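Local atomic coordinates of malonyl CoA-ACP transacylase (Xanthomonas oryzae pv. oryzae, PDB entry 3K89), a protein that probably transfers the malonyl group of malonyl-CoA to holo acyl carrier protein, giving malonyl-ACP, the chain-extending unit of bacterial fatty acid synthesis. Residues A135-A140 against R188-A193; A150-S155 against D179-L184; E26-I31 against W76-A81. One frame throughout, in Å; residues are numbered along the deposited sequence.

Contact 1 (A135-A140 against R188-A193)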
loop_
_atom_site.group_PDB
_atom_site.type_symbol
_atom_site.label_atom_id
_atom_site.label_comp_id
_atom_site.label_asym_id
_atom_site.label_seq_id
_atom_site.Cartn_x
_atom_site.Cartn_y
_atom_site.Cartn_z
ATOM N N ALA A 135 -11.846 0.538 -10.293
ATOM C CA ALA A 135 -13.031 1.178 -9.739
ATOM C C ALA A 135 -13.328 0.710 -8.326
ATOM O O ALA A 135 -13.224 -0.474 -8.013
ATOM C CB ALA A 135 -14.266 0.921 -10.649
ATOM N N ALA A 136 -13.708 1.647 -7.469
ATOM C CA ALA A 136 -14.120 1.278 -6.125
ATOM C C ALA A 136 -15.621 1.034 -6.127
ATOM O O ALA A 136 -16.388 1.804 -6.732
ATOM C CB ALA A 136 -13.752 2.375 -5.137
ATOM N N VAL A 137 -16.031 -0.046 -5.470
ATOM C CA VAL A 137 -17.445 -0.387 -5.343
ATOM C C VAL A 137 -17.727 -0.377 -3.850
ATOM O O VAL A 137 -17.104 -1.135 -3.073
ATOM C CB VAL A 137 -17.778 -1.758 -5.964
ATOM C CG1 VAL A 137 -19.279 -2.066 -5.858
ATOM C CG2 VAL A 137 -17.332 -1.813 -7.412
ATOM N N LEU A 138 -18.656 0.490 -3.447
ATOM C CA LEU A 138 -18.909 0.775 -2.043
ATOM C C LEU A 138 -20.282 0.269 -1.617
ATOM O O LEU A 138 -21.269 0.443 -2.341
ATOM C CB LEU A 138 -18.804 2.286 -1.767
ATOM C CG LEU A 138 -17.535 3.081 -2.131
ATOM C CD1 LEU A 138 -16.272 2.402 -1.609
ATOM C CD2 LEU A 138 -17.412 3.337 -3.628
ATOM N N GLY A 139 -20.326 -0.376 -0.457
ATOM C CA GLY A 139 -21.584 -0.790 0.167
ATOM C C GLY A 139 -22.283 -1.985 -0.450
ATOM O O GLY A 139 -23.444 -2.256 -0.128
ATOM N N ALA A 140 -21.593 -2.707 -1.330
ATOM C CA ALA A 140 -22.138 -3.920 -1.930
ATOM C C ALA A 140 -21.634 -5.147 -1.187
ATOM O O ALA A 140 -20.695 -5.061 -0.392
ATOM C CB ALA A 140 -21.766 -4.006 -3.404
ATOM N N ARG A 188 -28.167 -3.762 -11.480
ATOM C CA ARG A 188 -28.493 -4.560 -10.296
ATOM C C ARG A 188 -28.812 -3.698 -9.071
ATOM O O ARG A 188 -29.171 -4.219 -8.012
ATOM C CB ARG A 188 -27.376 -5.565 -9.992
ATOM C CG ARG A 188 -27.426 -6.801 -10.884
ATOM C CD ARG A 188 -26.100 -7.544 -10.914
ATOM N NE ARG A 188 -25.902 -8.359 -9.721
ATOM C CZ ARG A 188 -25.837 -9.688 -9.717
ATOM N NH1 ARG A 188 -25.937 -10.370 -10.850
ATOM N NH2 ARG A 188 -25.657 -10.333 -8.572
ATOM N N GLY A 189 -28.683 -2.382 -9.221
ATOM C CA GLY A 189 -29.025 -1.445 -8.150
ATOM C C GLY A 189 -27.845 -0.845 -7.403
ATOM O O GLY A 189 -28.018 0.087 -6.607
ATOM N N VAL A 190 -26.647 -1.370 -7.654
ATOM C CA VAL A 190 -25.435 -0.878 -6.994
ATOM C C VAL A 190 -24.952 0.398 -7.679
ATOM O O VAL A 190 -24.391 0.357 -8.779
ATOM C CB VAL A 190 -24.312 -1.950 -6.956
ATOM C CG1 VAL A 190 -23.099 -1.425 -6.197
ATOM C CG2 VAL A 190 -24.814 -3.240 -6.313
ATOM N N ARG A 191 -25.174 1.527 -7.012
ATOM C CA ARG A 191 -24.888 2.845 -7.571
ATOM C C ARG A 191 -23.548 3.418 -7.110
ATOM O O ARG A 191 -22.891 4.140 -7.868
ATOM C CB ARG A 191 -26.016 3.819 -7.208
ATOM C CG ARG A 191 -26.155 5.034 -8.136
ATOM C CD ARG A 191 -26.655 4.646 -9.536
ATOM N NE ARG A 191 -27.825 3.768 -9.494
ATOM C CZ ARG A 191 -28.505 3.365 -10.567
ATOM N NH1 ARG A 191 -29.550 2.561 -10.423
ATOM N NH2 ARG A 191 -28.144 3.764 -11.784
ATOM N N LYS A 192 -23.157 3.112 -5.871
ATOM C CA LYS A 192 -21.940 3.672 -5.280
ATOM C C LYS A 192 -20.715 2.959 -5.851
ATOM O O LYS A 192 -20.129 2.084 -5.211
ATOM C CB LYS A 192 -21.964 3.571 -3.751
ATOM C CG LYS A 192 -23.205 4.146 -3.077
ATOM C CD LYS A 192 -23.408 3.489 -1.714
ATOM C CE LYS A 192 -24.880 3.390 -1.345
ATOM N NZ LYS A 192 -25.131 2.231 -0.429
ATOM N N ALA A 193 -20.357 3.334 -7.076
ATOM C CA ALA A 193 -19.248 2.724 -7.800
ATOM C C ALA A 193 -18.570 3.779 -8.662
ATOM O O ALA A 193 -19.151 4.263 -9.645
ATOM C CB ALA A 193 -19.738 1.573 -8.651
#
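Val190 meets Val137 and Ala140 with a single methyl. The helix 175-187 has by then ended in a Schellman motif at Gly189, whose positive phi turns the chain back toward strand 132-138. With CG1 anti to the backbone N (chi1 -177°), Val190 CG1 comes 3.9 Å from Val137 CG1 and 4.0 Å from Ala140 CB, and the two valine side chains cross at about a right angle. Leu185 of the preceding helix touches both valines.

Lys192 forms the centre of an inverse gamma turn. The turn directs Lys192 O at the strand, where Leu138 N donates to it over 2.8 Å in a nearly straight bond (170° at the hydrogen). The leucine side chain flanks the same oxygen: Leu138 CD2 lies 3.4 Å from Lys192 O. Lys192 CB lies 3.5 Å from Leu138 O and 3.9 Å from Leu138 CB, and the lysine chain continues along the end of the strand, over Leu138 O and beside Gly139.

Ala193 opens strand 193-195 as the antiparallel, non-hydrogen-bonded partner of Val137. Ala193 CA directs a C-H at Ala136 O over 3.2 Å, and Ala193 CB is 4.3 Å from Val137 CG2, both side chains lying on the sheet face covered by the helices. Beyond it the ladder continues with a backbone bond between Ala136 and Val194. This is the edge pairing of the ferredoxin-like subdomain of the acyltransferase fold, in which the last strand of the beta-alpha-beta-beta-alpha-beta order lies beside the first.

The lysine ammonium could probably interact favourably with the carbonyls at the strand end, but the pairing itself combines a straight backbone bond with valine and alanine methyls that fill the helix-covered face.

Contact 2 (A150-S155 against D179-L184)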
loop_
_atom_site.group_PDB
_atom_site.type_symbol
_atom_site.label_atom_id
_atom_site.label_comp_id
_atom_site.label_asym_id
_atom_site.label_seq_id
_atom_site.Cartn_x
_atom_site.Cartn_y
_atom_site.Cartn_z
ATOM N N ALA A 150 -17.284 -11.821 -13.120
ATOM C CA ALA A 150 -17.251 -13.006 -13.960
ATOM C C ALA A 150 -18.162 -12.820 -15.176
ATOM O O ALA A 150 -17.792 -13.180 -16.303
ATOM C CB ALA A 150 -17.671 -14.233 -13.153
ATOM N N GLU A 151 -19.323 -12.225 -14.944
ATOM C CA GLU A 151 -20.307 -12.012 -16.013
ATOM C C GLU A 151 -19.885 -10.961 -17.033
ATOM O O GLU A 151 -20.219 -11.076 -18.216
ATOM C CB GLU A 151 -21.650 -11.622 -15.421
ATOM C CG GLU A 151 -22.310 -12.759 -14.661
ATOM C CD GLU A 151 -23.684 -12.405 -14.139
ATOM O OE1 GLU A 151 -24.112 -11.234 -14.289
ATOM O OE2 GLU A 151 -24.328 -13.317 -13.566
ATOM N N ALA A 152 -19.158 -9.948 -16.559
ATOM C CA ALA A 152 -18.701 -8.831 -17.403
ATOM C C ALA A 152 -17.444 -9.119 -18.231
ATOM O O ALA A 152 -17.202 -8.470 -19.248
ATOM C CB ALA A 152 -18.477 -7.593 -16.548
ATOM N N ALA A 153 -16.626 -10.068 -17.788
ATOM C CA ALA A 153 -15.294 -10.263 -18.376
ATOM C C ALA A 153 -15.243 -10.488 -19.894
ATOM O O ALA A 153 -14.434 -9.856 -20.596
ATOM C CB ALA A 153 -14.527 -11.388 -17.633
ATOM N N GLY A 154 -16.104 -11.368 -20.400
ATOM C CA GLY A 154 -16.005 -11.804 -21.792
ATOM C C GLY A 154 -14.628 -12.365 -22.073
ATOM O O GLY A 154 -14.164 -13.273 -21.364
ATOM N N SER A 155 -13.968 -11.789 -23.074
ATOM C CA SER A 155 -12.620 -12.180 -23.498
ATOM C C SER A 155 -11.554 -11.288 -22.876
ATOM O O SER A 155 -10.373 -11.392 -23.222
ATOM C CB SER A 155 -12.494 -12.109 -25.017
ATOM O OG SER A 155 -13.335 -13.075 -25.625
ATOM N N ASP A 179 -15.736 -1.148 -17.200
ATOM C CA ASP A 179 -16.937 -0.380 -17.542
ATOM C C ASP A 179 -18.156 -1.290 -17.686
ATOM O O ASP A 179 -19.239 -0.937 -17.207
ATOM C CB ASP A 179 -16.730 0.491 -18.783
ATOM C CG ASP A 179 -16.001 1.791 -18.479
ATOM O OD1 ASP A 179 -15.919 2.190 -17.294
ATOM O OD2 ASP A 179 -15.512 2.426 -19.435
ATOM N N ARG A 180 -17.989 -2.459 -18.306
ATOM C CA ARG A 180 -19.082 -3.441 -18.360
ATOM C C ARG A 180 -19.525 -3.890 -16.958
ATOM O O ARG A 180 -20.725 -3.975 -16.677
ATOM C CB ARG A 180 -18.744 -4.643 -19.236
ATOM C CG ARG A 180 -18.674 -4.348 -20.742
ATOM C CD ARG A 180 -18.568 -5.635 -21.534
ATOM N NE ARG A 180 -17.408 -6.469 -21.199
ATOM C CZ ARG A 180 -16.224 -6.384 -21.794
ATOM N NH1 ARG A 180 -16.008 -5.470 -22.740
ATOM N NH2 ARG A 180 -15.238 -7.201 -21.432
ATOM N N ALA A 181 -18.566 -4.147 -16.067
ATOM C CA ALA A 181 -18.903 -4.513 -14.694
ATOM C C ALA A 181 -19.697 -3.412 -13.993
ATOM O O ALA A 181 -20.664 -3.692 -13.279
ATOM C CB ALA A 181 -17.643 -4.879 -13.899
ATOM N N LEU A 182 -19.291 -2.166 -14.210
ATOM C CA LEU A 182 -19.982 -1.021 -13.649
ATOM C C LEU A 182 -21.425 -0.929 -14.157
ATOM O O LEU A 182 -22.324 -0.660 -13.366
ATOM C CB LEU A 182 -19.213 0.275 -13.927
ATOM C CG LEU A 182 -17.861 0.436 -13.214
ATOM C CD1 LEU A 182 -17.173 1.745 -13.629
ATOM C CD2 LEU A 182 -17.996 0.356 -11.700
ATOM N N ALA A 183 -21.623 -1.173 -15.456
ATOM C CA ALA A 183 -22.969 -1.231 -16.061
ATOM C C ALA A 183 -23.844 -2.306 -15.407
ATOM O O ALA A 183 -25.005 -2.041 -15.070
ATOM C CB ALA A 183 -22.877 -1.467 -17.565
ATOM N N LEU A 184 -23.289 -3.504 -15.218
ATOM C CA LEU A 184 -24.032 -4.614 -14.611
ATOM C C LEU A 184 -24.386 -4.337 -13.147
ATOM O O LEU A 184 -25.490 -4.678 -12.687
ATOM C CB LEU A 184 -23.277 -5.942 -14.758
ATOM C CG LEU A 184 -23.047 -6.496 -16.168
ATOM C CD1 LEU A 184 -22.337 -7.841 -16.105
ATOM C CD2 LEU A 184 -24.358 -6.617 -16.951
#
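Ala152, Arg180 and Leu184 carry most of this contact: the methyl of Ala152 faces Leu184 and Ala181, while its carbonyl oxygen takes the guanidinium of Arg180. The methyl sits against the backbone of helix 175-187: Ala152 CB is 3.5 Å from Ala181 N and 3.9 Å from Ala181 CB. The small side chains allow the two helices to come close here, with Val158 of the neighbouring strand touching both alanines.

Arg180 reaches past this methyl to the carbonyl of the same residue. Bending about its CG-CD bond (chi3 -58°) brings the guanidinium side-on to Ala152 O, which takes two bonds, a straight one from Arg180 NE (2.8 Å, 163°) and a longer, more bent one from Arg180 NH2 (3.2 Å, 136°). Both donors lie in the carbonyl plane, and the oxygen lies almost exactly in the guanidinium plane. Arg180 NH2 also makes a weak bond to Ala153 O at 2.9 Å, and Gln156 OE1 gives it a further partner.

Leu184, one turn farther on, closes the apolar side: its CD1 is 3.9 Å from Ala152 CB and likewise 3.9 Å from Glu151 CB. Val148 of helix 142-152 adds to this patch.

The two helices of the ferredoxin-like subdomain are thereby joined near the C-terminal end of the first, where Gly154 departs from helical angles with positive phi. Carbonyls in a last turn lack the next helical N-H to accept from; here a cationic group supplies donors instead, and its charge would probably also interact favourably with the negative, C-terminal end of the helix dipole.

Contact 3 (E26-I31 against W76-A81)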
loop_
_atom_site.group_PDB
_atom_site.type_symbol
_atom_site.label_atom_id
_atom_site.label_comp_id
_atom_site.label_asym_id
_atom_site.label_seq_id
_atom_site.Cartn_x
_atom_site.Cartn_y
_atom_site.Cartn_z
ATOM N N GLU A 26 9.032 20.235 9.023
ATOM C CA GLU A 26 9.427 21.489 9.675
ATOM C C GLU A 26 9.929 21.280 11.104
ATOM O O GLU A 26 10.802 22.018 11.590
ATOM C CB GLU A 26 8.245 22.452 9.678
ATOM C CG GLU A 26 7.979 23.044 8.325
ATOM C CD GLU A 26 6.932 24.135 8.355
ATOM O OE1 GLU A 26 6.388 24.427 9.448
ATOM O OE2 GLU A 26 6.650 24.699 7.273
ATOM N N LEU A 27 9.374 20.282 11.781
ATOM C CA LEU A 27 9.760 19.963 13.150
ATOM C C LEU A 27 10.949 19.005 13.260
ATOM O O LEU A 27 11.612 18.953 14.305
ATOM C CB LEU A 27 8.562 19.389 13.913
ATOM C CG LEU A 27 7.290 20.252 13.938
ATOM C CD1 LEU A 27 6.145 19.468 14.562
ATOM C CD2 LEU A 27 7.517 21.569 14.694
ATOM N N HIS A 28 11.218 18.243 12.196
ATOM C CA HIS A 28 12.157 17.113 12.293
ATOM C C HIS A 28 13.036 16.974 11.059
ATOM O O HIS A 28 12.589 16.477 10.007
ATOM C CB HIS A 28 11.397 15.799 12.509
ATOM C CG HIS A 28 10.501 15.818 13.701
ATOM N ND1 HIS A 28 10.984 15.777 14.991
ATOM C CD2 HIS A 28 9.154 15.892 13.803
ATOM C CE1 HIS A 28 9.969 15.811 15.837
ATOM N NE2 HIS A 28 8.847 15.878 15.143
ATOM N N PRO A 29 14.298 17.392 11.180
ATOM C CA PRO A 29 15.236 17.346 10.055
ATOM C C PRO A 29 15.425 15.940 9.481
ATOM O O PRO A 29 15.735 15.808 8.297
ATOM C CB PRO A 29 16.545 17.883 10.668
ATOM C CG PRO A 29 16.099 18.713 11.847
ATOM C CD PRO A 29 14.895 17.993 12.394
ATOM N N GLN A 30 15.243 14.900 10.302
ATOM C CA GLN A 30 15.380 13.516 9.810
ATOM C C GLN A 30 14.488 13.260 8.577
ATOM O O GLN A 30 14.872 12.507 7.702
ATOM C CB GLN A 30 15.134 12.474 10.934
ATOM C CG GLN A 30 14.980 10.991 10.456
ATOM C CD GLN A 30 13.516 10.611 10.149
ATOM O OE1 GLN A 30 12.650 10.676 11.019
ATOM N NE2 GLN A 30 13.248 10.220 8.921
ATOM N N ILE A 31 13.320 13.895 8.490
ATOM C CA ILE A 31 12.395 13.600 7.391
ATOM C C ILE A 31 12.990 13.851 5.996
ATOM O O ILE A 31 13.034 12.953 5.157
ATOM C CB ILE A 31 11.019 14.281 7.573
ATOM C CG1 ILE A 31 10.367 13.716 8.847
ATOM C CG2 ILE A 31 10.138 14.022 6.331
ATOM C CD1 ILE A 31 9.031 14.270 9.151
ATOM N N TRP A 76 8.409 6.242 10.128
ATOM C CA TRP A 76 8.924 5.102 10.889
ATOM C C TRP A 76 10.169 5.505 11.680
ATOM O O TRP A 76 10.278 5.222 12.876
ATOM C CB TRP A 76 9.277 3.953 9.929
ATOM C CG TRP A 76 10.023 2.814 10.596
ATOM C CD1 TRP A 76 11.358 2.495 10.453
ATOM C CD2 TRP A 76 9.474 1.862 11.504
ATOM N NE1 TRP A 76 11.652 1.380 11.210
ATOM C CE2 TRP A 76 10.522 0.976 11.868
ATOM C CE3 TRP A 76 8.195 1.652 12.033
ATOM C CZ2 TRP A 76 10.329 -0.088 12.741
ATOM C CZ3 TRP A 76 8.004 0.591 12.910
ATOM C CH2 TRP A 76 9.070 -0.268 13.255
ATOM N N ARG A 77 11.101 6.171 11.009
ATOM C CA ARG A 77 12.371 6.560 11.642
ATOM C C ARG A 77 12.142 7.591 12.741
ATOM O O ARG A 77 12.809 7.550 13.785
ATOM C CB ARG A 77 13.371 7.049 10.601
ATOM C CG ARG A 77 13.896 5.901 9.739
ATOM C CD ARG A 77 14.826 6.410 8.662
ATOM N NE ARG A 77 15.477 5.313 7.931
ATOM C CZ ARG A 77 16.397 5.506 6.984
ATOM N NH1 ARG A 77 16.754 6.745 6.634
ATOM N NH2 ARG A 77 16.944 4.472 6.353
ATOM N N LEU A 78 11.165 8.466 12.523
ATOM C CA LEU A 78 10.794 9.464 13.529
ATOM C C LEU A 78 10.260 8.798 14.786
ATOM O O LEU A 78 10.757 9.063 15.890
ATOM C CB LEU A 78 9.773 10.452 12.947
ATOM C CG LEU A 78 9.204 11.538 13.868
ATOM C CD1 LEU A 78 10.308 12.407 14.466
ATOM C CD2 LEU A 78 8.196 12.396 13.094
ATOM N N TRP A 79 9.249 7.942 14.621
ATOM C CA TRP A 79 8.643 7.212 15.732
ATOM C C TRP A 79 9.699 6.435 16.501
ATOM O O TRP A 79 9.770 6.520 17.732
ATOM C CB TRP A 79 7.598 6.234 15.195
ATOM C CG TRP A 79 6.870 5.491 16.262
ATOM C CD1 TRP A 79 7.198 4.276 16.789
ATOM C CD2 TRP A 79 5.677 5.910 16.934
ATOM N NE1 TRP A 79 6.276 3.910 17.736
ATOM C CE2 TRP A 79 5.336 4.900 17.847
ATOM C CE3 TRP A 79 4.862 7.048 16.845
ATOM C CZ2 TRP A 79 4.212 4.985 18.681
ATOM C CZ3 TRP A 79 3.737 7.130 17.666
ATOM C CH2 TRP A 79 3.428 6.106 18.576
ATOM N N THR A 80 10.524 5.689 15.769
ATOM C CA THR A 80 11.504 4.817 16.402
ATOM C C THR A 80 12.592 5.625 17.133
ATOM O O THR A 80 13.045 5.205 18.205
ATOM C CB THR A 80 12.060 3.729 15.432
ATOM O OG1 THR A 80 12.605 4.334 14.259
ATOM C CG2 THR A 80 10.954 2.782 15.010
ATOM N N ALA A 81 12.966 6.791 16.596
ATOM C CA ALA A 81 13.920 7.686 17.278
ATOM C C ALA A 81 13.317 8.336 18.523
ATOM O O ALA A 81 14.015 8.510 19.540
ATOM C CB ALA A 81 14.436 8.758 16.346
#
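The imidazole of His28 is sandwiched between two leucines. Leu78 CD1 stands over the centre of one face, 3.5 Å from the His28 ring centroid and 10° off the normal, a CH-pi contact; the CB of the preceding residue, Leu27, lies 3.5 Å from the plane on the opposite face, displaced toward the rim. So central is the methyl that Leu78 CD1 is between 3.5 and 3.8 Å from each of the five ring atoms of His28. The second leucine methyl serves the same face near its border, Leu78 CD2 being 3.7 Å from His28 CD2. This double approach follows from Leu78 holding CG anti to its backbone N (chi1 177°), so that the isobutyl fork extends away from helix 61-81 toward the ring. Farther from the contact, the ring of Trp76 carries Thr80 CG2 over the centre of one face and meets Phe8 nearly at right angles.

The place is the connection from helix 22-27 to helix 30-42, set against the last turns of helix 61-81, which leads on to strand 86-92 in the parallel sheet of the large alpha/beta subdomain. Leu24 and Tyr305 also touch Leu78 there, the latter from helix 302-311. Leu78 CD2 faces Ile31 CD1 more loosely, at 4.4 Å.

The other flat group at the contact is the amide of Gln30, which a bend at chi2 lays across the start of the Arg77 side chain. Gln30 CD is 3.6 Å from Arg77 CB, and the amide and guanidinium planes stand 70° apart. Beyond this crossing the arginine runs extended to a salt bridge between Arg77 NH1 and Glu37 OE1, with a weak bond from the same nitrogen to Thr34 OG1.

In the fold
Contacts 1 and 2 belong to one small subdomain: contact 2 is nested in the chain between the segments of contact 1, and their centres are 14 Å apart. They share a core, in which Leu182 CD2 from 179-184 lies 3.7 Å from Ala193 CB and 3.9 Å from Ala135 CB. Contact 3 closes earlier in the chain, in the large alpha/beta subdomain on the opposite side of the chain's centre; its centre is about 40 Å from that of contact 1 and about 46 Å from that of contact 2. All three lie away from the predicted active-site residues Ser94 and His203, but the side chain of Ala136 in contact 1 is about 8 Å from a bound glycerol.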